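PDB 2BA9: putative aminooxidase from Propionibacterium acnes, which probably isomerises polyunsaturated fatty acids such as linoleic acid to conjugated linoleic acid, using a bound flavin-adenine dinucleotide cofactor. Local coordinates for residues D159-G171 and V181-A194. Sequence-based numbering, arbitrary orientation.
Sequences DLWINPFTAFGYG and VLKYLDFVTMMSFA. With NA (sodium ion), chain B; FAD (flavin-adenine dinucleotide), chain D.
Leu160 lays CD2 against Met190 CG, where helix 158-161 packs on helix 187-195 in this member of the flavin-containing amine oxidoreductase family. Trp161 follows as a knob in a hole formed by Met190, Leu182, Val181 and Phe187. The Met190 chain, CG anti to its backbone N and bent at chi2 and chi3, runs over one ring face: SD lies 3.6 Å from the five-membered centroid and 15° off its normal, a Met-aromatic contact, and CG makes a CH-pi contact with the six-membered ring. At the indole edge NE1 donates in plane to a lone pair of Leu185 O (3.0 Å, 156° at the hydrogen), which should fix the ring's rotation; Leu185 centres an inverse gamma turn between helix 178-184 and helix 187-195. Pro164 CB sits over the Phe193 ring, 3.8 Å from its centroid, while Pro164 O accepts from Tyr184 OH at 2.8 Å. Phe165 is sandwiched between Val181 CG2, 3.6 Å above its plane toward the rim, and Tyr170 CB, 3.4 Å above the opposite face, over its centre. Phe168 receives the edge of Phe193 in an offset edge-to-face pair (planes at 83°); its own edge, at CE2, meets FAD O4 at 3.5 Å. Tyr170 also lines the flavin pocket: its OH, hydrogen-bonded to Gly406 O, lies 3.9 Å from FAD C10.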
ATOM      1  N   ASP A 159     -14.452 -10.699  10.025  1.00 24.83           N
ATOM      2  CA  ASP A 159     -15.125 -11.126   8.794  1.00 24.41           C
ATOM      3  C   ASP A 159     -15.373  -9.961   7.838  1.00 24.26           C
ATOM      4  O   ASP A 159     -15.312 -10.128   6.627  1.00 24.72           O
ATOM      5  CB  ASP A 159     -16.465 -11.798   9.117  1.00 24.37           C
ATOM      6  CG  ASP A 159     -16.303 -13.194   9.693  1.00 24.20           C
ATOM      7  OD1 ASP A 159     -15.252 -13.507  10.306  1.00 23.49           O
ATOM      8  OD2 ASP A 159     -17.242 -13.986   9.517  1.00 22.55           O
ATOM      9  N   LEU A 160     -15.671  -8.788   8.383  1.00 24.17           N
ATOM     10  CA  LEU A 160     -15.847  -7.576   7.567  1.00 23.76           C
ATOM     11  C   LEU A 160     -14.497  -6.974   7.162  1.00 23.89           C
ATOM     12  O   LEU A 160     -14.261  -6.699   6.001  1.00 23.88           O
ATOM     13  CB  LEU A 160     -16.665  -6.515   8.317  1.00 24.02           C
ATOM     14  CG  LEU A 160     -17.072  -5.285   7.486  1.00 23.07           C
ATOM     15  CD1 LEU A 160     -18.181  -5.628   6.524  1.00 24.16           C
ATOM     16  CD2 LEU A 160     -17.497  -4.139   8.359  1.00 24.88           C
ATOM     17  N   TRP A 161     -13.616  -6.799   8.137  1.00 24.00           N
ATOM     18  CA  TRP A 161     -12.323  -6.118   7.936  1.00 24.01           C
ATOM     19  C   TRP A 161     -11.340  -6.874   7.041  1.00 23.98           C
ATOM     20  O   TRP A 161     -10.482  -6.271   6.410  1.00 23.66           O
ATOM     21  CB  TRP A 161     -11.662  -5.851   9.299  1.00 24.39           C
ATOM     22  CG  TRP A 161     -11.717  -4.424   9.729  1.00 24.56           C
ATOM     23  CD1 TRP A 161     -10.756  -3.486   9.549  1.00 24.21           C
ATOM     24  CD2 TRP A 161     -12.786  -3.777  10.430  1.00 25.61           C
ATOM     25  NE1 TRP A 161     -11.151  -2.291  10.082  1.00 25.23           N
ATOM     26  CE2 TRP A 161     -12.400  -2.438  10.628  1.00 25.47           C
ATOM     27  CE3 TRP A 161     -14.037  -4.195  10.896  1.00 24.45           C
ATOM     28  CZ2 TRP A 161     -13.212  -1.516  11.289  1.00 25.08           C
ATOM     29  CZ3 TRP A 161     -14.845  -3.280  11.543  1.00 24.93           C
ATOM     30  CH2 TRP A 161     -14.434  -1.951  11.727  1.00 24.62           C
ATOM     31  N   ILE A 162     -11.481  -8.189   6.984  1.00 24.23           N
ATOM     32  CA  ILE A 162     -10.486  -9.028   6.343  1.00 24.28           C
ATOM     33  C   ILE A 162     -10.467  -8.903   4.817  1.00 24.31           C
ATOM     34  O   ILE A 162      -9.411  -8.981   4.208  1.00 23.81           O
ATOM     35  CB  ILE A 162     -10.642 -10.498   6.747  1.00 24.16           C
ATOM     36  CG1 ILE A 162      -9.354 -11.281   6.426  1.00 24.85           C
ATOM     37  CG2 ILE A 162     -11.877 -11.122   6.098  1.00 23.08           C
ATOM     38  CD1 ILE A 162      -9.367 -12.694   6.957  1.00 25.75           C
ATOM     39  N   ASN A 163     -11.630  -8.701   4.212  1.00 24.47           N
ATOM     40  CA  ASN A 163     -11.747  -8.746   2.758  1.00 24.50           C
ATOM     41  C   ASN A 163     -10.985  -7.615   2.032  1.00 25.42           C
ATOM     42  O   ASN A 163     -10.278  -7.875   1.058  1.00 25.20           O
ATOM     43  CB  ASN A 163     -13.226  -8.791   2.366  1.00 24.95           C
ATOM     44  CG  ASN A 163     -13.950  -9.975   2.973  1.00 24.62           C
ATOM     45  OD1 ASN A 163     -13.489 -11.112   2.862  1.00 26.91           O
ATOM     46  ND2 ASN A 163     -15.091  -9.722   3.623  1.00 26.03           N
ATOM     47  N   PRO A 164     -11.102  -6.357   2.506  1.00 26.00           N
ATOM     48  CA  PRO A 164     -10.243  -5.296   1.966  1.00 26.17           C
ATOM     49  C   PRO A 164      -8.847  -5.232   2.581  1.00 26.35           C
ATOM     50  O   PRO A 164      -8.110  -4.271   2.326  1.00 26.08           O
ATOM     51  CB  PRO A 164     -11.004  -4.016   2.329  1.00 26.18           C
ATOM     52  CG  PRO A 164     -12.239  -4.426   2.995  1.00 26.32           C
ATOM     53  CD  PRO A 164     -12.024  -5.804   3.499  1.00 25.98           C
ATOM     54  N   PHE A 165      -8.486  -6.214   3.406  1.00 26.41           N
ATOM     55  CA  PHE A 165      -7.178  -6.181   4.037  1.00 26.55           C
ATOM     56  C   PHE A 165      -6.270  -7.301   3.557  1.00 26.47           C
ATOM     57  O   PHE A 165      -5.329  -7.044   2.800  1.00 25.93           O
ATOM     58  CB  PHE A 165      -7.272  -6.162   5.566  1.00 26.90           C
ATOM     59  CG  PHE A 165      -5.971  -5.806   6.221  1.00 27.14           C
ATOM     60  CD1 PHE A 165      -5.591  -4.469   6.345  1.00 27.59           C
ATOM     61  CD2 PHE A 165      -5.090  -6.801   6.645  1.00 27.42           C
ATOM     62  CE1 PHE A 165      -4.373  -4.125   6.914  1.00 28.63           C
ATOM     63  CE2 PHE A 165      -3.876  -6.464   7.226  1.00 27.69           C
ATOM     64  CZ  PHE A 165      -3.517  -5.124   7.373  1.00 27.80           C
ATOM     65  N   THR A 166      -6.568  -8.529   3.977  1.00 26.51           N
ATOM     66  CA  THR A 166      -5.740  -9.683   3.648  1.00 26.77           C
ATOM     67  C   THR A 166      -5.723  -9.980   2.141  1.00 26.71           C
ATOM     68  O   THR A 166      -4.663 -10.217   1.562  1.00 26.72           O
ATOM     69  CB  THR A 166      -6.189 -10.923   4.441  1.00 26.74           C
ATOM     70  OG1 THR A 166      -6.057 -10.655   5.846  1.00 27.68           O
ATOM     71  CG2 THR A 166      -5.356 -12.150   4.076  1.00 26.22           C
ATOM     72  N   ALA A 167      -6.894  -9.960   1.522  1.00 27.19           N
ATOM     73  CA  ALA A 167      -7.037 -10.137   0.070  1.00 27.15           C
ATOM     74  C   ALA A 167      -6.271  -9.076  -0.730  1.00 27.30           C
ATOM     75  O   ALA A 167      -5.738  -9.367  -1.811  1.00 27.38           O
ATOM     76  CB  ALA A 167      -8.519 -10.117  -0.313  1.00 27.21           C
ATOM     77  N   PHE A 168      -6.229  -7.854  -0.189  1.00 27.42           N
ATOM     78  CA  PHE A 168      -5.474  -6.722  -0.776  1.00 27.13           C
ATOM     79  C   PHE A 168      -3.985  -6.815  -0.435  1.00 26.56           C
ATOM     80  O   PHE A 168      -3.225  -5.880  -0.681  1.00 26.43           O
ATOM     81  CB  PHE A 168      -6.017  -5.361  -0.299  1.00 27.48           C
ATOM     82  CG  PHE A 168      -7.282  -4.909  -0.995  1.00 28.14           C
ATOM     83  CD1 PHE A 168      -8.404  -5.712  -1.017  1.00 28.84           C
ATOM     84  CD2 PHE A 168      -7.351  -3.652  -1.579  1.00 29.58           C
ATOM     85  CE1 PHE A 168      -9.573  -5.294  -1.642  1.00 30.70           C
ATOM     86  CE2 PHE A 168      -8.516  -3.208  -2.184  1.00 30.97           C
ATOM     87  CZ  PHE A 168      -9.641  -4.035  -2.213  1.00 30.02           C
ATOM     88  N   GLY A 169      -3.575  -7.940   0.140  1.00 25.89           N
ATOM     89  CA  GLY A 169      -2.181  -8.310   0.194  1.00 25.71           C
ATOM     90  C   GLY A 169      -1.453  -7.821   1.414  1.00 25.27           C
ATOM     91  O   GLY A 169      -0.236  -7.970   1.520  1.00 25.16           O
ATOM     92  N   TYR A 170      -2.211  -7.286   2.355  1.00 25.33           N
ATOM     93  CA  TYR A 170      -1.647  -6.692   3.554  1.00 25.95           C
ATOM     94  C   TYR A 170      -1.322  -7.710   4.641  1.00 25.80           C
ATOM     95  O   TYR A 170      -0.766  -7.355   5.673  1.00 27.18           O
ATOM     96  CB  TYR A 170      -2.596  -5.618   4.085  1.00 26.18           C
ATOM     97  CG  TYR A 170      -2.763  -4.445   3.140  1.00 26.53           C
ATOM     98  CD1 TYR A 170      -1.659  -3.653   2.792  1.00 27.39           C
ATOM     99  CD2 TYR A 170      -4.007  -4.114   2.604  1.00 28.04           C
ATOM    100  CE1 TYR A 170      -1.784  -2.568   1.932  1.00 27.14           C
ATOM    101  CE2 TYR A 170      -4.157  -3.011   1.734  1.00 28.02           C
ATOM    102  CZ  TYR A 170      -3.028  -2.245   1.399  1.00 28.06           C
ATOM    103  OH  TYR A 170      -3.126  -1.155   0.550  1.00 25.31           O
ATOM    104  N   GLY A 171      -1.648  -8.973   4.424  1.00 25.61           N
ATOM    105  CA  GLY A 171      -1.256 -10.006   5.371  1.00 25.45           C
ATOM    106  C   GLY A 171      -2.365 -10.375   6.319  1.00 25.33           C
ATOM    107  O   GLY A 171      -3.519 -10.059   6.075  1.00 25.55           O
ATOM    108  N   VAL A 181      -3.899  -1.778  10.528  1.00 24.76           N
ATOM    109  CA  VAL A 181      -5.222  -2.121   9.990  1.00 24.60           C
ATOM    110  C   VAL A 181      -6.146  -0.917  10.082  1.00 25.23           C
ATOM    111  O   VAL A 181      -6.789  -0.547   9.093  1.00 24.44           O
ATOM    112  CB  VAL A 181      -5.874  -3.315  10.742  1.00 24.96           C
ATOM    113  CG1 VAL A 181      -7.309  -3.608  10.184  1.00 24.65           C
ATOM    114  CG2 VAL A 181      -4.944  -4.571  10.690  1.00 22.38           C
ATOM    115  N   LEU A 182      -6.168  -0.310  11.274  1.00 25.11           N
ATOM    116  CA  LEU A 182      -7.140   0.714  11.626  1.00 25.43           C
ATOM    117  C   LEU A 182      -6.778   2.131  11.135  1.00 25.64           C
ATOM    118  O   LEU A 182      -7.642   3.018  11.105  1.00 26.27           O
ATOM    119  CB  LEU A 182      -7.409   0.666  13.134  1.00 25.17           C
ATOM    120  CG  LEU A 182      -8.151  -0.622  13.550  1.00 24.71           C
ATOM    121  CD1 LEU A 182      -8.085  -0.878  15.052  1.00 24.59           C
ATOM    122  CD2 LEU A 182      -9.612  -0.562  13.071  1.00 22.93           C
ATOM    123  N   LYS A 183      -5.523   2.326  10.727  1.00 25.95           N
ATOM    124  CA  LYS A 183      -5.095   3.549  10.031  1.00 25.88           C
ATOM    125  C   LYS A 183      -5.516   3.539   8.558  1.00 26.01           C
ATOM    126  O   LYS A 183      -5.820   4.593   7.999  1.00 26.91           O
ATOM    127  CB  LYS A 183      -3.576   3.778  10.173  1.00 25.80           C
ATOM    128  CG  LYS A 183      -3.193   4.280  11.566  1.00 25.18           C
ATOM    129  CD  LYS A 183      -1.698   4.534  11.746  1.00 25.09           C
ATOM    130  CE  LYS A 183      -1.381   4.819  13.202  1.00 24.49           C
ATOM    131  NZ  LYS A 183      -2.139   5.997  13.764  1.00 22.97           N
ATOM    132  N   TYR A 184      -5.531   2.361   7.940  1.00 25.77           N
ATOM    133  CA  TYR A 184      -6.130   2.155   6.615  1.00 25.78           C
ATOM    134  C   TYR A 184      -7.645   1.996   6.732  1.00 25.68           C
ATOM    135  O   TYR A 184      -8.419   2.895   6.345  1.00 25.99           O
ATOM    136  CB  TYR A 184      -5.474   0.937   5.939  1.00 25.97           C
ATOM    137  CG  TYR A 184      -6.240   0.267   4.809  1.00 25.91           C
ATOM    138  CD1 TYR A 184      -7.066   0.995   3.951  1.00 24.57           C
ATOM    139  CD2 TYR A 184      -6.108  -1.102   4.583  1.00 25.71           C
ATOM    140  CE1 TYR A 184      -7.759   0.377   2.947  1.00 26.53           C
ATOM    141  CE2 TYR A 184      -6.785  -1.729   3.561  1.00 25.66           C
ATOM    142  CZ  TYR A 184      -7.607  -0.987   2.739  1.00 26.67           C
ATOM    143  OH  TYR A 184      -8.300  -1.587   1.713  1.00 28.06           O
ATOM    144  N   LEU A 185      -8.079   0.873   7.285  1.00 25.49           N
ATOM    145  CA  LEU A 185      -9.507   0.635   7.488  1.00 25.63           C
ATOM    146  C   LEU A 185      -9.952   1.229   8.810  1.00 25.60           C
ATOM    147  O   LEU A 185     -10.288   0.518   9.757  1.00 26.03           O
ATOM    148  CB  LEU A 185      -9.840  -0.852   7.403  1.00 25.48           C
ATOM    149  CG  LEU A 185      -9.736  -1.485   6.010  1.00 25.21           C
ATOM    150  CD1 LEU A 185      -9.731  -2.997   6.128  1.00 26.26           C
ATOM    151  CD2 LEU A 185     -10.869  -1.041   5.098  1.00 23.53           C
ATOM    152  N   ASP A 186      -9.948   2.553   8.878  1.00 25.68           N
ATOM    153  CA  ASP A 186     -10.577   3.228   9.996  1.00 25.39           C
ATOM    154  C   ASP A 186     -12.077   3.063   9.809  1.00 24.91           C
ATOM    155  O   ASP A 186     -12.530   2.577   8.756  1.00 25.25           O
ATOM    156  CB  ASP A 186     -10.142   4.696  10.140  1.00 25.73           C
ATOM    157  CG  ASP A 186     -10.445   5.555   8.923  1.00 26.36           C
ATOM    158  OD1 ASP A 186     -10.958   5.071   7.899  1.00 23.84           O
ATOM    159  OD2 ASP A 186     -10.123   6.762   8.999  1.00 31.32           O
ATOM    160  N   PHE A 187     -12.855   3.387  10.823  1.00 24.54           N
ATOM    161  CA  PHE A 187     -14.262   2.999  10.769  1.00 24.98           C
ATOM    162  C   PHE A 187     -14.965   3.572   9.524  1.00 25.12           C
ATOM    163  O   PHE A 187     -15.762   2.895   8.895  1.00 25.96           O
ATOM    164  CB  PHE A 187     -15.003   3.381  12.044  1.00 25.11           C
ATOM    165  CG  PHE A 187     -16.339   2.719  12.171  1.00 25.16           C
ATOM    166  CD1 PHE A 187     -16.443   1.438  12.699  1.00 24.97           C
ATOM    167  CD2 PHE A 187     -17.485   3.360  11.729  1.00 25.20           C
ATOM    168  CE1 PHE A 187     -17.677   0.813  12.800  1.00 24.78           C
ATOM    169  CE2 PHE A 187     -18.716   2.753  11.836  1.00 25.28           C
ATOM    170  CZ  PHE A 187     -18.813   1.471  12.360  1.00 25.68           C
ATOM    171  N   VAL A 188     -14.642   4.804   9.151  1.00 25.38           N
ATOM    172  CA  VAL A 188     -15.277   5.430   7.990  1.00 25.77           C
ATOM    173  C   VAL A 188     -14.890   4.757   6.677  1.00 25.57           C
ATOM    174  O   VAL A 188     -15.707   4.622   5.772  1.00 25.28           O
ATOM    175  CB  VAL A 188     -14.939   6.925   7.916  1.00 25.95           C
ATOM    176  CG1 VAL A 188     -15.502   7.540   6.632  1.00 26.85           C
ATOM    177  CG2 VAL A 188     -15.503   7.631   9.125  1.00 26.82           C
ATOM    178  N   THR A 189     -13.634   4.338   6.582  1.00 25.88           N
ATOM    179  CA  THR A 189     -13.130   3.692   5.377  1.00 25.85           C
ATOM    180  C   THR A 189     -13.743   2.304   5.250  1.00 26.47           C
ATOM    181  O   THR A 189     -14.232   1.945   4.181  1.00 26.55           O
ATOM    182  CB  THR A 189     -11.592   3.629   5.388  1.00 25.47           C
ATOM    183  OG1 THR A 189     -11.083   4.964   5.501  1.00 25.36           O
ATOM    184  CG2 THR A 189     -11.044   2.991   4.125  1.00 24.80           C
ATOM    185  N   MET A 190     -13.738   1.546   6.347  1.00 27.00           N
ATOM    186  CA  MET A 190     -14.384   0.230   6.376  1.00 27.26           C
ATOM    187  C   MET A 190     -15.818   0.341   5.875  1.00 27.58           C
ATOM    188  O   MET A 190     -16.233  -0.416   5.004  1.00 28.10           O
ATOM    189  CB  MET A 190     -14.356  -0.361   7.790  1.00 27.27           C
ATOM    190  CG  MET A 190     -14.930  -1.772   7.910  1.00 27.54           C
ATOM    191  SD  MET A 190     -13.914  -3.040   7.150  1.00 27.63           S
ATOM    192  CE  MET A 190     -14.613  -3.093   5.492  1.00 28.27           C
ATOM    193  N   MET A 191     -16.562   1.308   6.401  1.00 28.09           N
ATOM    194  CA  MET A 191     -17.946   1.520   5.966  1.00 28.41           C
ATOM    195  C   MET A 191     -18.069   1.825   4.467  1.00 28.83           C
ATOM    196  O   MET A 191     -18.952   1.285   3.787  1.00 28.30           O
ATOM    197  CB  MET A 191     -18.598   2.619   6.798  1.00 28.92           C
ATOM    198  CG  MET A 191     -18.779   2.250   8.261  1.00 28.78           C
ATOM    199  SD  MET A 191     -19.667   0.709   8.534  1.00 30.77           S
ATOM    200  CE  MET A 191     -18.294  -0.437   8.732  1.00 29.82           C
ATOM    201  N   SER A 192     -17.171   2.666   3.952  1.00 29.02           N
ATOM    202  CA  SER A 192     -17.132   2.982   2.518  1.00 28.90           C
ATOM    203  C   SER A 192     -16.892   1.733   1.659  1.00 28.92           C
ATOM    204  O   SER A 192     -17.490   1.573   0.592  1.00 28.38           O
ATOM    205  CB  SER A 192     -16.056   4.040   2.235  1.00 28.95           C
ATOM    206  OG  SER A 192     -16.374   5.254   2.898  1.00 29.10           O
ATOM    207  N   PHE A 193     -16.014   0.852   2.121  1.00 29.16           N
ATOM    208  CA  PHE A 193     -15.855  -0.466   1.479  1.00 29.32           C
ATOM    209  C   PHE A 193     -17.132  -1.287   1.575  1.00 29.33           C
ATOM    210  O   PHE A 193     -17.533  -1.898   0.597  1.00 28.91           O
ATOM    211  CB  PHE A 193     -14.673  -1.246   2.065  1.00 29.42           C
ATOM    212  CG  PHE A 193     -13.410  -1.071   1.287  1.00 29.56           C
ATOM    213  CD1 PHE A 193     -12.498  -0.084   1.626  1.00 29.72           C
ATOM    214  CD2 PHE A 193     -13.149  -1.879   0.192  1.00 29.99           C
ATOM    215  CE1 PHE A 193     -11.346   0.091   0.900  1.00 29.61           C
ATOM    216  CE2 PHE A 193     -12.009  -1.720  -0.531  1.00 29.32           C
ATOM    217  CZ  PHE A 193     -11.096  -0.734  -0.180  1.00 30.16           C
ATOM    218  N   ALA A 194     -17.766  -1.274   2.749  1.00 29.83           N
ATOM    219  CA  ALA A 194     -18.998  -2.029   2.996  1.00 30.07           C
ATOM    220  C   ALA A 194     -20.121  -1.571   2.077  1.00 30.24           C
ATOM    221  O   ALA A 194     -20.859  -2.380   1.526  1.00 30.73           O
ATOM    222  CB  ALA A 194     -19.426  -1.880   4.450  1.00 29.78           C
TER
HETATM  223 NA    NA B2001      -6.301   6.982   7.411  1.00 41.99          NA
HETATM  224  PA  FAD D 500       5.926   2.660  -4.356  1.00 19.59           P
HETATM  225  O1A FAD D 500       4.556   2.806  -4.949  1.00 19.96           O
HETATM  226  O2A FAD D 500       6.465   1.250  -4.225  1.00 19.83           O
HETATM  227  O5B FAD D 500       6.967   3.456  -5.277  1.00 20.92           O
HETATM  228  C5B FAD D 500       8.311   3.490  -4.858  1.00 23.05           C
HETATM  229  C4B FAD D 500       9.181   4.070  -5.953  1.00 23.62           C
HETATM  230  O4B FAD D 500      10.516   4.127  -5.492  1.00 24.57           O
HETATM  231  C3B FAD D 500       9.139   3.223  -7.227  1.00 23.93           C
HETATM  232  O3B FAD D 500       8.812   4.035  -8.332  1.00 23.63           O
HETATM  233  C2B FAD D 500      10.525   2.629  -7.305  1.00 24.35           C
HETATM  234  O2B FAD D 500      10.925   2.317  -8.640  1.00 24.46           O
HETATM  235  C1B FAD D 500      11.351   3.673  -6.533  1.00 24.38           C
HETATM  236  N9A FAD D 500      12.601   3.072  -6.035  1.00 23.97           N
HETATM  237  C8A FAD D 500      12.739   1.934  -5.270  1.00 24.64           C
HETATM  238  N7A FAD D 500      14.066   1.712  -5.050  1.00 23.58           N
HETATM  239  C5A FAD D 500      14.774   2.699  -5.667  1.00 24.46           C
HETATM  240  C6A FAD D 500      16.152   2.968  -5.790  1.00 23.92           C
HETATM  241  N6A FAD D 500      17.027   2.385  -4.907  1.00 23.78           N
HETATM  242  N1A FAD D 500      16.553   4.105  -6.484  1.00 24.67           N
HETATM  243  C2A FAD D 500      15.629   4.934  -7.104  1.00 25.15           C
HETATM  244  N3A FAD D 500      14.274   4.655  -6.979  1.00 24.60           N
HETATM  245  C4A FAD D 500      13.853   3.554  -6.296  1.00 24.25           C
HETATM  246  N1  FAD D 500      -3.239   1.520  -2.521  1.00 25.89           N
HETATM  247  C2  FAD D 500      -4.451   2.107  -2.220  1.00 28.77           C
HETATM  248  O2  FAD D 500      -4.480   3.228  -1.712  1.00 25.85           O
HETATM  249  N3  FAD D 500      -5.625   1.421  -2.463  1.00 29.83           N
HETATM  250  C4  FAD D 500      -5.591   0.166  -3.034  1.00 29.28           C
HETATM  251  O4  FAD D 500      -6.665  -0.414  -3.256  1.00 30.85           O
HETATM  252  C4X FAD D 500      -4.364  -0.425  -3.354  1.00 27.21           C
HETATM  253  N5  FAD D 500      -4.289  -1.692  -3.906  1.00 24.38           N
HETATM  254  C5X FAD D 500      -3.098  -2.214  -4.373  1.00 24.27           C
HETATM  255  C6  FAD D 500      -3.075  -3.429  -5.053  1.00 23.47           C
HETATM  256  C7  FAD D 500      -1.871  -3.923  -5.551  1.00 23.93           C
HETATM  257  C7M FAD D 500      -1.887  -5.229  -6.295  1.00 23.84           C
HETATM  258  C8  FAD D 500      -0.693  -3.207  -5.357  1.00 23.67           C
HETATM  259  C8M FAD D 500       0.627  -3.697  -5.870  1.00 22.83           C
HETATM  260  C9  FAD D 500      -0.726  -1.996  -4.671  1.00 23.66           C
HETATM  261  C9A FAD D 500      -1.923  -1.489  -4.162  1.00 24.16           C
HETATM  262  N10 FAD D 500      -1.977  -0.278  -3.447  1.00 23.80           N
HETATM  263  C10 FAD D 500      -3.189   0.279  -3.108  1.00 25.30           C
HETATM  264  C1' FAD D 500      -0.772   0.253  -2.747  1.00 20.63           C
HETATM  265  C2' FAD D 500      -0.191   1.471  -3.455  1.00 19.91           C
HETATM  266  O2' FAD D 500      -0.045   1.257  -4.854  1.00 21.29           O
HETATM  267  C3' FAD D 500       1.147   1.782  -2.803  1.00 20.46           C
HETATM  268  O3' FAD D 500       0.979   1.845  -1.385  1.00 20.43           O
HETATM  269  C4' FAD D 500       1.729   3.078  -3.344  1.00 20.53           C
HETATM  270  O4' FAD D 500       2.153   2.929  -4.694  1.00 24.59           O
HETATM  271  C5' FAD D 500       2.874   3.507  -2.438  1.00 21.46           C
HETATM  272  O5' FAD D 500       3.627   4.511  -3.057  1.00 20.30           O
HETATM  273  P   FAD D 500       5.168   4.755  -2.618  1.00 20.53           P
HETATM  274  O1P FAD D 500       5.793   5.847  -3.466  1.00 20.58           O
HETATM  275  O2P FAD D 500       5.181   5.083  -1.165  1.00 23.73           O
HETATM  276  O3P FAD D 500       5.948   3.386  -2.923  1.00 21.28           O
HETATM  277  O   HOH W   1      -7.869   5.679   6.262  1.00 31.30           O
HETATM  278  O   HOH W   2      -7.583   6.890   9.103  1.00 26.37           O
HETATM  279  O   HOH W   3      -4.365   7.532   8.738  1.00 24.73           O